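Side-chain contacts in nucleocapsid (Crimean-congo hemorrhagic fever virus, PDB 4AKL), which probably binds single- and double-stranded RNA and takes part in packaging the viral genome, with a sequence-non-specific double-stranded DNA endonuclease activity: residues Glu18-Lys21 and Lys22-Leu26; His197-Trp200 and Cys201-Phe204; Gly318-Pro321 and Glu322-Pro325; Thr418-Glu421 and Thr422-Pro425. All coordinates share one frame; numbering follows the deposited sequence.

How the interactions relate
Three of the four contacts, interactions 1, 3 and 4, belong to the globular body of the nucleocapsid, whereas interaction 2 lies on the arm that projects from it. The centre of interaction 2 is about 61 Å from that of interaction 1, on the opposite side of the chain's centre. Interactions 1 and 4 are closer neighbours, with centres about 24 Å apart and nearest atoms about 14 Å apart, yet no two of the four touch. Interaction 1 closes a helix, interaction 2 runs along one, and interactions 3 and 4 lead into new ones. None includes the DEVD motif, Asp266 to Asp269.

Interaction 1: Glu18-Lys21 and Lys22-Leu26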
loop_
_atom_site.group_PDB
_atom_site.type_symbol
_atom_site.label_atom_id
_atom_site.label_comp_id
_atom_site.label_asym_id
_atom_site.label_seq_id
_atom_site.Cartn_x
_atom_site.Cartn_y
_atom_site.Cartn_z
ATOM N N GLU A 18 -24.412 9.515 13.311
ATOM C CA GLU A 18 -25.512 8.940 14.125
ATOM C C GLU A 18 -26.844 9.136 13.426
ATOM O O GLU A 18 -27.637 8.185 13.315
ATOM C CB GLU A 18 -25.553 9.512 15.544
ATOM C CG GLU A 18 -24.528 8.912 16.484
ATOM C CD GLU A 18 -24.715 7.401 16.708
ATOM O OE1 GLU A 18 -25.813 6.962 17.157
ATOM O OE2 GLU A 18 -23.758 6.651 16.443
ATOM N N GLU A 19 -27.075 10.373 12.980
ATOM C CA GLU A 19 -28.191 10.745 12.105
ATOM C C GLU A 19 -28.340 9.739 10.968
ATOM O O GLU A 19 -29.380 9.104 10.789
ATOM C CB GLU A 19 -27.905 12.140 11.478
ATOM C CG GLU A 19 -28.889 12.586 10.367
ATOM C CD GLU A 19 -28.228 12.923 8.990
ATOM O OE1 GLU A 19 -27.060 12.450 8.659
ATOM O OE2 GLU A 19 -28.918 13.675 8.225
ATOM N N PHE A 20 -27.263 9.605 10.213
ATOM C CA PHE A 20 -27.247 8.806 9.012
ATOM C C PHE A 20 -27.541 7.337 9.301
ATOM O O PHE A 20 -28.287 6.710 8.560
ATOM C CB PHE A 20 -25.873 8.941 8.328
ATOM C CG PHE A 20 -25.836 8.386 6.954
ATOM C CD1 PHE A 20 -25.649 7.041 6.747
ATOM C CD2 PHE A 20 -26.013 9.204 5.852
ATOM C CE1 PHE A 20 -25.624 6.512 5.443
ATOM C CE2 PHE A 20 -25.985 8.663 4.536
ATOM C CZ PHE A 20 -25.789 7.336 4.345
ATOM N N LYS A 21 -26.935 6.803 10.367
ATOM C CA LYS A 21 -27.113 5.403 10.765
ATOM C C LYS A 21 -28.565 5.129 11.072
ATOM O O LYS A 21 -29.123 4.125 10.625
ATOM C CB LYS A 21 -26.290 5.060 12.010
ATOM C CG LYS A 21 -26.564 3.639 12.561
ATOM C CD LYS A 21 -25.903 3.408 13.900
ATOM C CE LYS A 21 -26.545 2.213 14.640
ATOM N NZ LYS A 21 -25.955 2.034 15.996
ATOM N N LYS A 22 -29.146 6.033 11.860
ATOM C CA LYS A 22 -30.539 5.955 12.233
ATOM C C LYS A 22 -31.392 6.075 10.979
ATOM O O LYS A 22 -32.304 5.287 10.773
ATOM C CB LYS A 22 -30.911 7.058 13.278
ATOM C CG LYS A 22 -31.724 8.282 12.739
ATOM C CD LYS A 22 -32.011 9.316 13.816
ATOM C CE LYS A 22 -33.432 9.801 13.664
ATOM N NZ LYS A 22 -34.386 8.768 14.210
ATOM N N GLY A 23 -31.069 7.070 10.145
ATOM C CA GLY A 23 -31.850 7.376 8.967
ATOM C C GLY A 23 -31.915 6.203 8.014
ATOM O O GLY A 23 -33.001 5.882 7.514
ATOM N N ASN A 24 -30.765 5.550 7.795
ATOM C CA ASN A 24 -30.659 4.529 6.776
ATOM C C ASN A 24 -30.683 3.060 7.252
ATOM O O ASN A 24 -30.640 2.132 6.427
ATOM C CB ASN A 24 -29.437 4.852 5.911
ATOM C CG ASN A 24 -29.675 6.087 5.026
ATOM O OD1 ASN A 24 -30.314 5.985 3.981
ATOM N ND2 ASN A 24 -29.174 7.237 5.448
ATOM N N GLY A 25 -30.775 2.846 8.559
ATOM C CA GLY A 25 -30.881 1.486 9.119
ATOM C C GLY A 25 -29.642 0.634 8.865
ATOM O O GLY A 25 -29.739 -0.519 8.478
ATOM N N LEU A 26 -28.477 1.221 9.087
ATOM C CA LEU A 26 -27.226 0.529 8.918
ATOM C C LEU A 26 -27.061 -0.561 9.995
ATOM O O LEU A 26 -27.478 -0.376 11.180
ATOM C CB LEU A 26 -26.069 1.502 9.011
ATOM C CG LEU A 26 -26.024 2.634 7.997
ATOM C CD1 LEU A 26 -24.760 3.422 8.194
ATOM C CD2 LEU A 26 -26.075 2.100 6.539
#
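Phe20 and Asn24 meet one turn apart at the C-terminal end of helix 10-24, in a local contact where a side-chain amide sits over an aromatic ring and the helix gives way to a loop. The amide nitrogen ND2 of Asn24 lies 3.4 Å above the plane of the Phe20 ring, over its centre, and the ring and amide planes are turned 34° from one another. CG of Asn24 stands anti to its own carbonyl carbon (chi1 -71°), which sends the amide back along the helix toward the preceding turn. There ND2 donates to Phe20 O at 3.3 Å, while Asn24 N donates to the same oxygen at 2.8 Å. Leu26 approaches the ring differently, from its edge, with its CD1 4.0 Å from Phe20 CD1. Gly25, at positive phi, leaves the helical path; Gly25 N and Leu26 N both make weak bonds to Lys21 O, and the chain turns at Gly25 and sets Leu26 beside Lys21, whose CG is 4.2 Å from Leu26 CB. Ile77 of helix 77-83 touches both Phe20 and Leu26, so the apolar side of this helix end is buried against a neighbouring helix. ND2 of Asn24 also donates to Asp401 OD1. Two bonds would hold the rotation of the amide, and the nitrogen rests over the ring while it donates to two oxygens, Phe20 O and Asp401 OD1.

Interaction 2: His197-Trp200 and Cys201-Phe204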
loop_
_atom_site.group_PDB
_atom_site.type_symbol
_atom_site.label_atom_id
_atom_site.label_comp_id
_atom_site.label_asym_id
_atom_site.label_seq_id
_atom_site.Cartn_x
_atom_site.Cartn_y
_atom_site.Cartn_z
ATOM N N HIS A 197 32.555 -10.822 12.277
ATOM C CA HIS A 197 32.685 -9.475 11.669
ATOM C C HIS A 197 31.487 -8.618 12.039
ATOM O O HIS A 197 31.622 -7.435 12.352
ATOM C CB HIS A 197 32.872 -9.555 10.146
ATOM C CG HIS A 197 34.110 -10.291 9.736
ATOM N ND1 HIS A 197 34.327 -10.729 8.447
ATOM C CD2 HIS A 197 35.193 -10.689 10.456
ATOM C CE1 HIS A 197 35.497 -11.348 8.387
ATOM N NE2 HIS A 197 36.040 -11.340 9.592
ATOM N N VAL A 198 30.320 -9.235 12.007
ATOM C CA VAL A 198 29.098 -8.619 12.502
ATOM C C VAL A 198 29.302 -8.159 13.966
ATOM O O VAL A 198 28.928 -7.058 14.342
ATOM C CB VAL A 198 27.903 -9.609 12.407
ATOM C CG1 VAL A 198 26.645 -9.017 13.021
ATOM C CG2 VAL A 198 27.656 -10.017 10.957
ATOM N N GLU A 199 29.915 -9.012 14.775
ATOM C CA GLU A 199 30.125 -8.718 16.191
ATOM C C GLU A 199 31.159 -7.573 16.390
ATOM O O GLU A 199 31.070 -6.813 17.365
ATOM C CB GLU A 199 30.485 -10.032 16.927
ATOM C CG GLU A 199 30.725 -9.958 18.436
ATOM C CD GLU A 199 29.579 -9.357 19.235
ATOM O OE1 GLU A 199 28.407 -9.807 19.082
ATOM O OE2 GLU A 199 29.857 -8.431 20.032
ATOM N N TRP A 200 32.114 -7.442 15.463
ATOM C CA TRP A 200 33.072 -6.327 15.477
ATOM C C TRP A 200 32.354 -5.015 15.221
ATOM O O TRP A 200 32.658 -3.993 15.862
ATOM C CB TRP A 200 34.154 -6.511 14.400
ATOM C CG TRP A 200 35.231 -5.433 14.359
ATOM C CD1 TRP A 200 36.464 -5.486 14.948
ATOM C CD2 TRP A 200 35.171 -4.155 13.680
ATOM N NE1 TRP A 200 37.159 -4.335 14.688
ATOM C CE2 TRP A 200 36.394 -3.500 13.918
ATOM C CE3 TRP A 200 34.201 -3.509 12.906
ATOM C CZ2 TRP A 200 36.686 -2.227 13.408
ATOM C CZ3 TRP A 200 34.494 -2.220 12.397
ATOM C CH2 TRP A 200 35.731 -1.605 12.664
ATOM N N CYS A 201 31.411 -5.045 14.270
ATOM C CA CYS A 201 30.617 -3.873 13.938
ATOM C C CYS A 201 29.765 -3.432 15.121
ATOM O O CYS A 201 29.693 -2.231 15.415
ATOM C CB CYS A 201 29.729 -4.133 12.705
ATOM S SG CYS A 201 30.649 -4.267 11.159
ATOM N N ARG A 202 29.134 -4.400 15.799
ATOM C CA ARG A 202 28.291 -4.110 16.962
ATOM C C ARG A 202 29.095 -3.370 18.033
ATOM O O ARG A 202 28.613 -2.426 18.618
ATOM C CB ARG A 202 27.643 -5.392 17.529
ATOM C CG ARG A 202 26.610 -5.151 18.696
ATOM C CD ARG A 202 25.769 -6.415 19.088
ATOM N NE ARG A 202 26.325 -7.631 18.475
ATOM C CZ ARG A 202 25.731 -8.410 17.559
ATOM N NH1 ARG A 202 24.479 -8.181 17.110
ATOM N NH2 ARG A 202 26.405 -9.471 17.098
ATOM N N GLU A 203 30.331 -3.793 18.260
ATOM C CA GLU A 203 31.208 -3.107 19.225
ATOM C C GLU A 203 31.678 -1.705 18.720
ATOM O O GLU A 203 31.646 -0.721 19.473
ATOM C CB GLU A 203 32.389 -3.991 19.586
ATOM C CG GLU A 203 32.021 -5.175 20.523
ATOM C CD GLU A 203 31.744 -4.741 21.971
ATOM O OE1 GLU A 203 32.393 -3.788 22.465
ATOM O OE2 GLU A 203 30.871 -5.353 22.614
ATOM N N PHE A 204 32.096 -1.638 17.456
ATOM C CA PHE A 204 32.545 -0.386 16.828
ATOM C C PHE A 204 31.493 0.733 16.979
ATOM O O PHE A 204 31.815 1.833 17.427
ATOM C CB PHE A 204 32.857 -0.624 15.345
ATOM C CG PHE A 204 33.187 0.621 14.578
ATOM C CD1 PHE A 204 34.454 1.206 14.688
ATOM C CD2 PHE A 204 32.234 1.219 13.738
ATOM C CE1 PHE A 204 34.775 2.364 13.975
ATOM C CE2 PHE A 204 32.549 2.395 13.015
ATOM C CZ PHE A 204 33.835 2.960 13.142
#
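His197 O opens the series by accepting from Cys201 N at 3.1 Å, an ordinary helical bond. Val198 comes next: its CG1 is 4.1 Å from Arg202 NH2, and Leu238 of helix 230-242 touches both side chains. Glu199 then bends at chi2 (55°), carrying its carboxylate to the guanidinium three residues on. Arg202 grips it side-on in a salt bridge, NH2 at 2.8 Å and NE at 3.1 Å from the single oxygen Glu199 OE1, both from one face of the carboxylate plane. Glu199 OE2 is left 4.1 Å from Glu203 OE2, a like-charge approach probably eased because Glu203 pairs with Lys206 and Lys208. Trp200 is buried, touching Met211 and Pro216. Phe204 CB lies over the face of its six-membered ring, 4.1 Å from the centroid, in a CH-pi contact; the two rings are nearly parallel (10°) but slid apart, with little overlap. Cys201 SG comes to the edge of that same indole ring, and Trp217 and Trp200 meet edge-to-face. Buried Val198, Trp200, Cys201 and Phe204 against partly exposed Glu199, Arg202 and Glu203 make helix 195-204 amphipathic, with an i to i+3 salt bridge on its polar part.

Interaction 3: Gly318-Pro321 and Glu322-Pro325; sequences GVTP and ETFP
Thr320 and Thr323 exchange bonds through their hydroxyl oxygens, and their rotamers make that possible. In each, OG1 sits between the backbone N and the carbonyl carbon (chi1 75° in Thr320, 56° in Thr323), with the methyl turned anti to the carbonyl carbon. Held that way, Thr323 OG1 receives Thr320 N at 3.0 Å in an almost straight bond, and Thr320 OG1 receives Thr323 N, also at 3.0 Å, somewhat more bent. Glu322 N makes a further, weak bond to Thr320 OG1. The reciprocal exchange is the pattern of a capping box, placed where the chain passes from the Schellman motif at Gly318, which ends helix 306-316, into helix 324-336. Phe324 N adds a weak backbone bond to Thr320 O. A water links Gly318 O to Thr323 OG1: it donates to Gly318 O at 2.9 Å and lies 2.8 Å from Thr323 OG1, which thereby has a second partner. Glu322 folds at chi2 (72°) and brings its carboxylate back beside the proline before it, OE2 reaching 3.8 Å from Pro321 CB. Val319 makes the apolar part of the contact, its CG1 anti to the backbone N and touching Phe324 CA at 3.8 Å and Phe324 CB at 4.2 Å. The Phe324 ring itself swings away from the turn into the interior, where Phe392 meets it edge-to-face and Leu314 and Val89 pack against it. Pro321, for its part, leans on Lys90 and Leu93 of helix 86-98.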
loop_
_atom_site.group_PDB
_atom_site.type_symbol
_atom_site.label_atom_id
_atom_site.label_comp_id
_atom_site.label_asym_id
_atom_site.label_seq_id
_atom_site.Cartn_x
_atom_site.Cartn_y
_atom_site.Cartn_z
ATOM N N GLY A 318 -5.988 17.997 -10.698
ATOM C CA GLY A 318 -6.440 19.377 -10.518
ATOM C C GLY A 318 -7.803 19.453 -9.886
ATOM O O GLY A 318 -8.520 20.407 -10.135
ATOM N N VAL A 319 -8.169 18.458 -9.058
ATOM C CA VAL A 319 -9.464 18.459 -8.391
ATOM C C VAL A 319 -9.461 19.457 -7.207
ATOM O O VAL A 319 -8.487 19.580 -6.509
ATOM C CB VAL A 319 -9.856 17.061 -7.924
ATOM C CG1 VAL A 319 -11.144 17.102 -7.152
ATOM C CG2 VAL A 319 -9.937 16.091 -9.151
ATOM N N THR A 320 -10.566 20.162 -6.999
ATOM C CA THR A 320 -10.637 21.147 -5.912
ATOM C C THR A 320 -11.719 20.698 -4.960
ATOM O O THR A 320 -12.513 19.798 -5.295
ATOM C CB THR A 320 -10.960 22.543 -6.431
ATOM O OG1 THR A 320 -12.355 22.619 -6.784
ATOM C CG2 THR A 320 -10.065 22.915 -7.639
ATOM N N PRO A 321 -11.770 21.300 -3.765
ATOM C CA PRO A 321 -12.894 21.005 -2.891
ATOM C C PRO A 321 -14.222 21.262 -3.600
ATOM O O PRO A 321 -15.191 20.535 -3.362
ATOM C CB PRO A 321 -12.678 21.966 -1.728
ATOM C CG PRO A 321 -11.172 22.069 -1.663
ATOM C CD PRO A 321 -10.725 22.079 -3.073
ATOM N N GLU A 322 -14.259 22.262 -4.491
ATOM C CA GLU A 322 -15.519 22.596 -5.164
ATOM C C GLU A 322 -15.902 21.624 -6.292
ATOM O O GLU A 322 -17.062 21.399 -6.495
ATOM C CB GLU A 322 -15.535 24.074 -5.627
ATOM C CG GLU A 322 -15.592 25.087 -4.445
ATOM C CD GLU A 322 -14.262 25.162 -3.660
ATOM O OE1 GLU A 322 -13.159 24.980 -4.275
ATOM O OE2 GLU A 322 -14.306 25.371 -2.426
ATOM N N THR A 323 -14.946 21.053 -7.011
ATOM C CA THR A 323 -15.270 20.064 -8.051
ATOM C C THR A 323 -15.263 18.631 -7.538
ATOM O O THR A 323 -15.697 17.714 -8.255
ATOM C CB THR A 323 -14.300 20.164 -9.230
ATOM O OG1 THR A 323 -12.966 20.024 -8.761
ATOM C CG2 THR A 323 -14.439 21.534 -9.914
ATOM N N PHE A 324 -14.791 18.421 -6.299
ATOM C CA PHE A 324 -14.710 17.041 -5.740
ATOM C C PHE A 324 -16.011 16.268 -5.794
ATOM O O PHE A 324 -15.990 15.097 -6.121
ATOM C CB PHE A 324 -14.189 17.053 -4.293
ATOM C CG PHE A 324 -14.290 15.730 -3.621
ATOM C CD1 PHE A 324 -13.322 14.755 -3.828
ATOM C CD2 PHE A 324 -15.366 15.431 -2.813
ATOM C CE1 PHE A 324 -13.433 13.511 -3.215
ATOM C CE2 PHE A 324 -15.466 14.189 -2.201
ATOM C CZ PHE A 324 -14.516 13.259 -2.397
ATOM N N PRO A 325 -17.164 16.922 -5.495
ATOM C CA PRO A 325 -18.407 16.147 -5.512
ATOM C C PRO A 325 -18.754 15.466 -6.866
ATOM O O PRO A 325 -19.434 14.426 -6.876
ATOM C CB PRO A 325 -19.469 17.190 -5.152
ATOM C CG PRO A 325 -18.693 18.261 -4.424
ATOM C CD PRO A 325 -17.429 18.332 -5.175
HETATM O O HOH W 1 -11.288 20.752 -10.883
#

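Interaction 4: Thr418-Glu421 and Thr422-Pro425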
loop_
_atom_site.group_PDB
_atom_site.type_symbol
_atom_site.label_atom_id
_atom_site.label_comp_id
_atom_site.label_asym_id
_atom_site.label_seq_id
_atom_site.Cartn_x
_atom_site.Cartn_y
_atom_site.Cartn_z
ATOM N N THR A 418 -14.236 -11.191 9.476
ATOM C CA THR A 418 -13.409 -12.371 9.365
ATOM C C THR A 418 -13.637 -13.368 10.507
ATOM O O THR A 418 -13.052 -14.433 10.490
ATOM C CB THR A 418 -11.902 -12.001 9.321
ATOM O OG1 THR A 418 -11.547 -11.247 10.486
ATOM C CG2 THR A 418 -11.570 -11.173 8.017
ATOM N N ASN A 419 -14.488 -13.034 11.482
ATOM C CA ASN A 419 -14.639 -13.890 12.700
ATOM C C ASN A 419 -15.461 -15.162 12.474
ATOM O O ASN A 419 -16.202 -15.279 11.491
ATOM C CB ASN A 419 -15.165 -13.081 13.874
ATOM C CG ASN A 419 -16.367 -12.235 13.523
ATOM O OD1 ASN A 419 -17.521 -12.686 13.597
ATOM N ND2 ASN A 419 -16.099 -10.962 13.151
ATOM N N THR A 420 -15.315 -16.131 13.372
ATOM C CA THR A 420 -16.001 -17.433 13.180
ATOM C C THR A 420 -17.482 -17.385 13.550
ATOM O O THR A 420 -18.229 -18.247 13.100
ATOM C CB THR A 420 -15.315 -18.574 13.932
ATOM O OG1 THR A 420 -13.903 -18.468 13.764
ATOM C CG2 THR A 420 -15.783 -19.952 13.402
ATOM N N GLU A 421 -17.915 -16.393 14.343
ATOM C CA GLU A 421 -19.351 -16.230 14.688
ATOM C C GLU A 421 -20.204 -16.028 13.419
ATOM O O GLU A 421 -21.360 -16.457 13.370
ATOM C CB GLU A 421 -19.584 -15.067 15.643
ATOM C CG GLU A 421 -18.981 -15.253 17.059
ATOM C CD GLU A 421 -17.516 -14.801 17.183
ATOM O OE1 GLU A 421 -16.787 -14.672 16.152
ATOM O OE2 GLU A 421 -17.103 -14.577 18.339
ATOM N N THR A 422 -19.617 -15.366 12.416
ATOM C CA THR A 422 -20.203 -15.230 11.080
ATOM C C THR A 422 -19.478 -16.107 10.035
ATOM O O THR A 422 -19.761 -16.009 8.873
ATOM C CB THR A 422 -20.172 -13.749 10.612
ATOM O OG1 THR A 422 -18.844 -13.249 10.735
ATOM C CG2 THR A 422 -21.095 -12.896 11.451
ATOM N N ASN A 423 -18.560 -16.969 10.451
ATOM C CA ASN A 423 -17.782 -17.847 9.521
ATOM C C ASN A 423 -17.009 -17.150 8.381
ATOM O O ASN A 423 -16.960 -17.618 7.226
ATOM C CB ASN A 423 -18.660 -19.027 9.011
ATOM C CG ASN A 423 -18.423 -20.309 9.785
ATOM O OD1 ASN A 423 -18.610 -21.390 9.248
ATOM N ND2 ASN A 423 -18.000 -20.198 11.051
ATOM N N ASN A 424 -16.395 -16.031 8.734
ATOM C CA ASN A 424 -15.486 -15.311 7.873
ATOM C C ASN A 424 -16.047 -15.012 6.451
ATOM O O ASN A 424 -15.521 -15.487 5.449
ATOM C CB ASN A 424 -14.132 -16.054 7.844
ATOM C CG ASN A 424 -12.992 -15.180 7.306
ATOM O OD1 ASN A 424 -13.248 -14.134 6.743
ATOM N ND2 ASN A 424 -11.734 -15.617 7.490
ATOM N N PRO A 425 -17.115 -14.207 6.380
ATOM C CA PRO A 425 -17.657 -13.856 5.101
ATOM C C PRO A 425 -16.674 -13.068 4.247
ATOM O O PRO A 425 -16.860 -13.027 3.064
ATOM C CB PRO A 425 -18.891 -12.990 5.465
ATOM C CG PRO A 425 -18.588 -12.485 6.723
ATOM C CD PRO A 425 -17.909 -13.584 7.438
#
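Asn424 lies alongside Thr418, both side chains pointing the same way, and this is the close part of the contact, with Asn424 buried. Asn424 OD1 is 3.2 Å from Thr418 CA and 3.6 Å from Thr418 CB, and Tyr156 packs against both residues. With CG anti to the backbone N (chi1 -163°), the Asn424 amide is held at both of its ends: OD1 accepts from Ala427 N, making Asn424 the N-cap of helix 425-440, while ND2 donates to Lys157 O. Its backbone is engaged too, Asn424 N donating to Asn419 O at 2.9 Å. That bond closes a loop of six residues around a type I turn, Thr420 to Asn423, whose own bond from Asn423 N to Thr420 O is weak. With Asn423 at positive phi, the pair of bonds follows the pattern of a Schellman motif. Asn424 also has positive phi, and the chain then enters the helix at Pro425. The side chains of Asn419 and Thr422 cross at an angle, Thr422 OG1 donating to Asn419 OD1 at 3.2 Å. The hydroxyl comes from well above the carbonyl plane (61° out of it), a less directed bond than those of the backbone. The outer side of the turn is looser, and Thr420 and Glu421 are exposed. One side-chain bond remains there: Asn423 ND2 to Thr420 O, 2.8 Å, on a lone pair in the carbonyl plane; Thr420 CG2 lies tightly by, 3.2 Å from that nitrogen.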